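Local coordinates for trehalose-6-phosphate phosphatase related protein (PDB 1U02) that removes the phosphate from trehalose 6-phosphate to give free trehalose, using magnesium as cofactor, at residues R131-E144 / Y147-V159. Numbering follows the deposited sequence.
Sequences RSRIEEIARIFGVE and YGKMIIELRVPGV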
loop_
_atom_site.group_PDB
_atom_site.type_symbol
_atom_site.label_atom_id
_atom_site.label_comp_id
_atom_site.label_asym_id
_atom_site.label_seq_id
_atom_site.Cartn_x
_atom_site.Cartn_y
_atom_site.Cartn_z
ATOM N N ARG A 131 19.787 8.163 -6.737
ATOM C CA ARG A 131 18.542 8.528 -7.388
ATOM C C ARG A 131 18.683 8.494 -8.905
ATOM O O ARG A 131 17.816 7.959 -9.599
ATOM C CB ARG A 131 18.094 9.923 -6.933
ATOM C CG ARG A 131 16.801 10.399 -7.577
ATOM C CD ARG A 131 16.401 11.785 -7.078
ATOM N NE ARG A 131 15.206 12.287 -7.763
ATOM C CZ ARG A 131 14.633 13.463 -7.517
ATOM N NH1 ARG A 131 15.139 14.275 -6.598
ATOM N NH2 ARG A 131 13.550 13.827 -8.191
ATOM N N SER A 132 19.778 9.052 -9.419
ATOM C CA SER A 132 20.004 9.079 -10.861
ATOM C C SER A 132 20.190 7.667 -11.414
ATOM O O SER A 132 19.767 7.380 -12.534
ATOM C CB SER A 132 21.226 9.944 -11.205
ATOM O OG SER A 132 22.431 9.352 -10.752
ATOM N N ARG A 133 20.820 6.788 -10.634
ATOM C CA ARG A 133 21.022 5.403 -11.072
ATOM C C ARG A 133 19.680 4.700 -11.192
ATOM O O ARG A 133 19.432 3.971 -12.148
ATOM C CB ARG A 133 21.879 4.610 -10.078
ATOM C CG ARG A 133 23.364 4.913 -10.084
ATOM C CD ARG A 133 24.091 3.828 -9.289
ATOM N NE ARG A 133 25.524 4.065 -9.158
ATOM C CZ ARG A 133 26.364 3.235 -8.545
ATOM N NH1 ARG A 133 25.913 2.107 -8.007
ATOM N NH2 ARG A 133 27.654 3.532 -8.470
ATOM N N ILE A 134 18.825 4.905 -10.197
ATOM C CA ILE A 134 17.502 4.285 -10.194
ATOM C C ILE A 134 16.689 4.759 -11.398
ATOM O O ILE A 134 16.045 3.960 -12.077
ATOM C CB ILE A 134 16.746 4.620 -8.891
ATOM C CG1 ILE A 134 17.441 3.939 -7.712
ATOM C CG2 ILE A 134 15.290 4.169 -8.990
ATOM C CD1 ILE A 134 16.929 4.385 -6.352
ATOM N N GLU A 135 16.734 6.056 -11.675
ATOM C CA GLU A 135 15.993 6.605 -12.802
ATOM C C GLU A 135 16.510 6.036 -14.122
ATOM O O GLU A 135 15.741 5.834 -15.057
ATOM C CB GLU A 135 16.088 8.132 -12.784
ATOM C CG GLU A 135 15.596 8.705 -11.460
ATOM C CD GLU A 135 15.760 10.206 -11.348
ATOM O OE1 GLU A 135 16.810 10.726 -11.778
ATOM O OE2 GLU A 135 14.839 10.861 -10.809
ATOM N N GLU A 136 17.811 5.764 -14.187
ATOM C CA GLU A 136 18.409 5.199 -15.394
ATOM C C GLU A 136 17.871 3.784 -15.604
ATOM O O GLU A 136 17.517 3.395 -16.721
ATOM C CB GLU A 136 19.936 5.175 -15.265
ATOM C CG GLU A 136 20.663 4.553 -16.446
ATOM C CD GLU A 136 22.174 4.687 -16.332
ATOM O OE1 GLU A 136 22.744 4.222 -15.318
ATOM O OE2 GLU A 136 22.795 5.262 -17.256
ATOM N N ILE A 137 17.809 3.014 -14.523
ATOM C CA ILE A 137 17.286 1.659 -14.605
ATOM C C ILE A 137 15.826 1.709 -15.053
ATOM O O ILE A 137 15.382 0.892 -15.859
ATOM C CB ILE A 137 17.385 0.944 -13.238
ATOM C CG1 ILE A 137 18.843 0.581 -12.954
ATOM C CG2 ILE A 137 16.539 -0.319 -13.236
ATOM C CD1 ILE A 137 19.415 -0.447 -13.927
ATOM N N ALA A 138 15.085 2.681 -14.531
ATOM C CA ALA A 138 13.681 2.839 -14.878
ATOM C C ALA A 138 13.502 3.085 -16.375
ATOM O O ALA A 138 12.606 2.517 -17.005
ATOM C CB ALA A 138 13.076 3.989 -14.086
ATOM N N ARG A 139 14.357 3.929 -16.944
ATOM C CA ARG A 139 14.258 4.226 -18.371
ATOM C C ARG A 139 14.655 3.002 -19.187
ATOM O O ARG A 139 14.024 2.683 -20.191
ATOM C CB ARG A 139 15.154 5.416 -18.739
ATOM C CG ARG A 139 14.898 6.645 -17.879
ATOM C CD ARG A 139 15.589 7.889 -18.414
ATOM N NE ARG A 139 15.560 8.969 -17.429
ATOM C CZ ARG A 139 16.448 9.112 -16.449
ATOM N NH1 ARG A 139 17.446 8.249 -16.321
ATOM N NH2 ARG A 139 16.329 10.112 -15.585
ATOM N N ILE A 140 15.700 2.312 -18.747
ATOM C CA ILE A 140 16.162 1.127 -19.456
ATOM C C ILE A 140 15.085 0.045 -19.550
ATOM O O ILE A 140 14.838 -0.503 -20.625
ATOM C CB ILE A 140 17.407 0.533 -18.770
ATOM C CG1 ILE A 140 18.563 1.531 -18.855
ATOM C CG2 ILE A 140 17.782 -0.791 -19.420
ATOM C CD1 ILE A 140 19.769 1.150 -18.013
ATOM N N PHE A 141 14.437 -0.248 -18.426
ATOM C CA PHE A 141 13.413 -1.282 -18.381
ATOM C C PHE A 141 11.998 -0.819 -18.677
ATOM O O PHE A 141 11.076 -1.635 -18.740
ATOM C CB PHE A 141 13.451 -1.968 -17.022
ATOM C CG PHE A 141 14.667 -2.816 -16.819
ATOM C CD1 PHE A 141 14.675 -4.148 -17.223
ATOM C CD2 PHE A 141 15.818 -2.277 -16.254
ATOM C CE1 PHE A 141 15.815 -4.937 -17.064
ATOM C CE2 PHE A 141 16.964 -3.050 -16.090
ATOM C CZ PHE A 141 16.963 -4.383 -16.496
ATOM N N GLY A 142 11.820 0.484 -18.855
ATOM C CA GLY A 142 10.497 1.000 -19.148
ATOM C C GLY A 142 9.522 0.896 -17.991
ATOM O O GLY A 142 8.341 0.602 -18.187
ATOM N N VAL A 143 10.014 1.119 -16.777
ATOM C CA VAL A 143 9.145 1.073 -15.615
ATOM C C VAL A 143 8.996 2.475 -15.052
ATOM O O VAL A 143 9.642 3.417 -15.517
ATOM C CB VAL A 143 9.670 0.107 -14.526
ATOM C CG1 VAL A 143 9.484 -1.328 -14.992
ATOM C CG2 VAL A 143 11.133 0.381 -14.234
ATOM N N GLU A 144 8.143 2.600 -14.044
ATOM C CA GLU A 144 7.836 3.880 -13.427
ATOM C C GLU A 144 8.514 4.065 -12.073
ATOM O O GLU A 144 8.694 3.104 -11.319
ATOM C CB GLU A 144 6.314 3.970 -13.302
ATOM C CG GLU A 144 5.752 5.134 -12.517
ATOM C CD GLU A 144 4.232 5.092 -12.505
ATOM O OE1 GLU A 144 3.636 5.173 -13.604
ATOM O OE2 GLU A 144 3.641 4.963 -11.408
ATOM N N TYR A 147 8.531 8.368 -5.751
ATOM C CA TYR A 147 9.374 8.952 -4.711
ATOM C C TYR A 147 8.552 9.175 -3.443
ATOM O O TYR A 147 7.589 9.942 -3.451
ATOM C CB TYR A 147 9.947 10.289 -5.192
ATOM C CG TYR A 147 10.644 10.219 -6.535
ATOM C CD1 TYR A 147 11.985 9.852 -6.632
ATOM C CD2 TYR A 147 9.956 10.508 -7.711
ATOM C CE1 TYR A 147 12.626 9.774 -7.874
ATOM C CE2 TYR A 147 10.584 10.433 -8.956
ATOM C CZ TYR A 147 11.918 10.065 -9.030
ATOM O OH TYR A 147 12.537 9.971 -10.264
ATOM N N GLY A 148 8.928 8.501 -2.360
ATOM C CA GLY A 148 8.210 8.656 -1.107
ATOM C C GLY A 148 9.143 9.156 -0.019
ATOM O O GLY A 148 10.201 9.711 -0.312
ATOM N N LYS A 149 8.757 8.970 1.238
ATOM C CA LYS A 149 9.598 9.406 2.345
ATOM C C LYS A 149 10.704 8.382 2.606
ATOM O O LYS A 149 10.443 7.289 3.101
ATOM C CB LYS A 149 8.749 9.613 3.602
ATOM C CG LYS A 149 7.721 10.729 3.444
ATOM C CD LYS A 149 7.215 11.241 4.785
ATOM C CE LYS A 149 6.180 12.347 4.592
ATOM N NZ LYS A 149 6.668 13.434 3.688
HETATM N N MSE A 150 11.937 8.744 2.260
HETATM C CA MSE A 150 13.093 7.866 2.437
HETATM C C MSE A 150 12.971 6.674 1.502
HETATM O O MSE A 150 13.728 5.713 1.616
HETATM C CB MSE A 150 13.169 7.334 3.870
HETATM C CG MSE A 150 13.272 8.390 4.947
HETATM SE SE MSE A 150 13.529 7.550 6.672
HETATM C CE MSE A 150 11.834 6.639 6.814
ATOM N N ILE A 151 12.021 6.754 0.576
ATOM C CA ILE A 151 11.752 5.669 -0.357
ATOM C C ILE A 151 11.711 6.043 -1.832
ATOM O O ILE A 151 11.211 7.100 -2.202
ATOM C CB ILE A 151 10.379 5.022 -0.042
ATOM C CG1 ILE A 151 10.413 4.382 1.343
ATOM C CG2 ILE A 151 10.022 3.991 -1.102
ATOM C CD1 ILE A 151 11.412 3.287 1.447
ATOM N N ILE A 152 12.238 5.149 -2.663
ATOM C CA ILE A 152 12.203 5.300 -4.108
ATOM C C ILE A 152 11.828 3.904 -4.600
ATOM O O ILE A 152 12.531 2.933 -4.330
ATOM C CB ILE A 152 13.566 5.710 -4.707
ATOM C CG1 ILE A 152 13.998 7.070 -4.149
ATOM C CG2 ILE A 152 13.446 5.798 -6.233
ATOM C CD1 ILE A 152 15.316 7.569 -4.711
ATOM N N GLU A 153 10.712 3.801 -5.309
ATOM C CA GLU A 153 10.267 2.500 -5.778
ATOM C C GLU A 153 10.039 2.440 -7.277
ATOM O O GLU A 153 9.491 3.372 -7.872
ATOM C CB GLU A 153 8.963 2.102 -5.062
ATOM C CG GLU A 153 8.480 0.688 -5.388
ATOM C CD GLU A 153 7.191 0.299 -4.665
ATOM O OE1 GLU A 153 6.115 0.829 -5.011
ATOM O OE2 GLU A 153 7.255 -0.541 -3.745
ATOM N N LEU A 154 10.484 1.342 -7.879
ATOM C CA LEU A 154 10.283 1.100 -9.300
ATOM C C LEU A 154 9.047 0.225 -9.352
ATOM O O LEU A 154 8.969 -0.787 -8.654
ATOM C CB LEU A 154 11.472 0.356 -9.906
ATOM C CG LEU A 154 12.758 1.179 -9.943
ATOM C CD1 LEU A 154 13.868 0.370 -10.609
ATOM C CD2 LEU A 154 12.501 2.475 -10.708
ATOM N N ARG A 155 8.079 0.609 -10.174
ATOM C CA ARG A 155 6.845 -0.148 -10.246
ATOM C C ARG A 155 6.253 -0.174 -11.651
ATOM O O ARG A 155 6.822 0.390 -12.588
ATOM C CB ARG A 155 5.844 0.452 -9.254
ATOM C CG ARG A 155 5.523 1.911 -9.528
ATOM C CD ARG A 155 4.724 2.571 -8.406
ATOM N NE ARG A 155 4.125 3.823 -8.869
ATOM C CZ ARG A 155 3.421 4.661 -8.112
ATOM N NH1 ARG A 155 3.217 4.398 -6.829
ATOM N NH2 ARG A 155 2.902 5.759 -8.651
ATOM N N VAL A 156 5.110 -0.840 -11.789
ATOM C CA VAL A 156 4.428 -0.937 -13.077
ATOM C C VAL A 156 3.876 0.439 -13.466
ATOM O O VAL A 156 3.204 1.095 -12.674
ATOM C CB VAL A 156 3.259 -1.959 -13.012
ATOM C CG1 VAL A 156 2.450 -1.913 -14.307
ATOM C CG2 VAL A 156 3.809 -3.360 -12.791
ATOM N N PRO A 157 4.162 0.898 -14.694
ATOM C CA PRO A 157 3.657 2.208 -15.112
ATOM C C PRO A 157 2.128 2.332 -15.010
ATOM O O PRO A 157 1.397 1.389 -15.307
ATOM C CB PRO A 157 4.144 2.320 -16.560
ATOM C CG PRO A 157 5.423 1.518 -16.553
ATOM C CD PRO A 157 5.026 0.306 -15.731
ATOM N N GLY A 158 1.662 3.494 -14.561
ATOM C CA GLY A 158 0.233 3.745 -14.475
ATOM C C GLY A 158 -0.560 3.253 -13.277
ATOM O O GLY A 158 -1.770 3.483 -13.230
ATOM N N VAL A 159 0.074 2.596 -12.309
ATOM C CA VAL A 159 -0.687 2.116 -11.152
ATOM C C VAL A 159 -1.357 3.288 -10.437
ATOM O O VAL A 159 -0.779 4.365 -10.320
ATOM C CB VAL A 159 0.212 1.337 -10.162
ATOM C CG1 VAL A 159 0.749 0.084 -10.845
ATOM C CG2 VAL A 159 1.360 2.211 -9.677
HETATM O O HOH W 1 1.088 5.691 -11.798
#
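With E144 CG anti to the backbone N (chi1 172°) and R155 CG between its backbone N and carbonyl carbon (chi1 60°), both chains extend over the same sheet face, and carboxylate meets guanidinium. Helix 127-141 packs on this four-stranded antiparallel sheet, the smaller of two in this HAD-superfamily trehalose phosphatase and probably its cap domain. A Schellman motif at G142 ends the helix and turns the chain into strand 144-147. There E144 and R155 form a hydrogen-bonded antiparallel pair, with R155 N 2.8 Å from E144 O. In a salt bridge, R155 NE and NH2 both donate to the single oxygen E144 OE2, near the guanidinium plane (2.8 and 3.0 Å). E144 OE1 accepts from G158 N in the type II turn 156-159. With an alanine here, the R155 guanidinium would probably lose this countercharge and G158 N its acceptor. Between helix and sheet, L154 CD2 sits against I134 CG2 and A138 CB, both 3.7 Å away. I134 CG2 also touches I152 CG2. R131 NH2 lies over one face of the Y147 ring, toward its rim, in an off-centre cation-pi contact; the planes are 59° apart. Y147 OH donates to the anti lone pair of E135 OE2, at 2.5 Å.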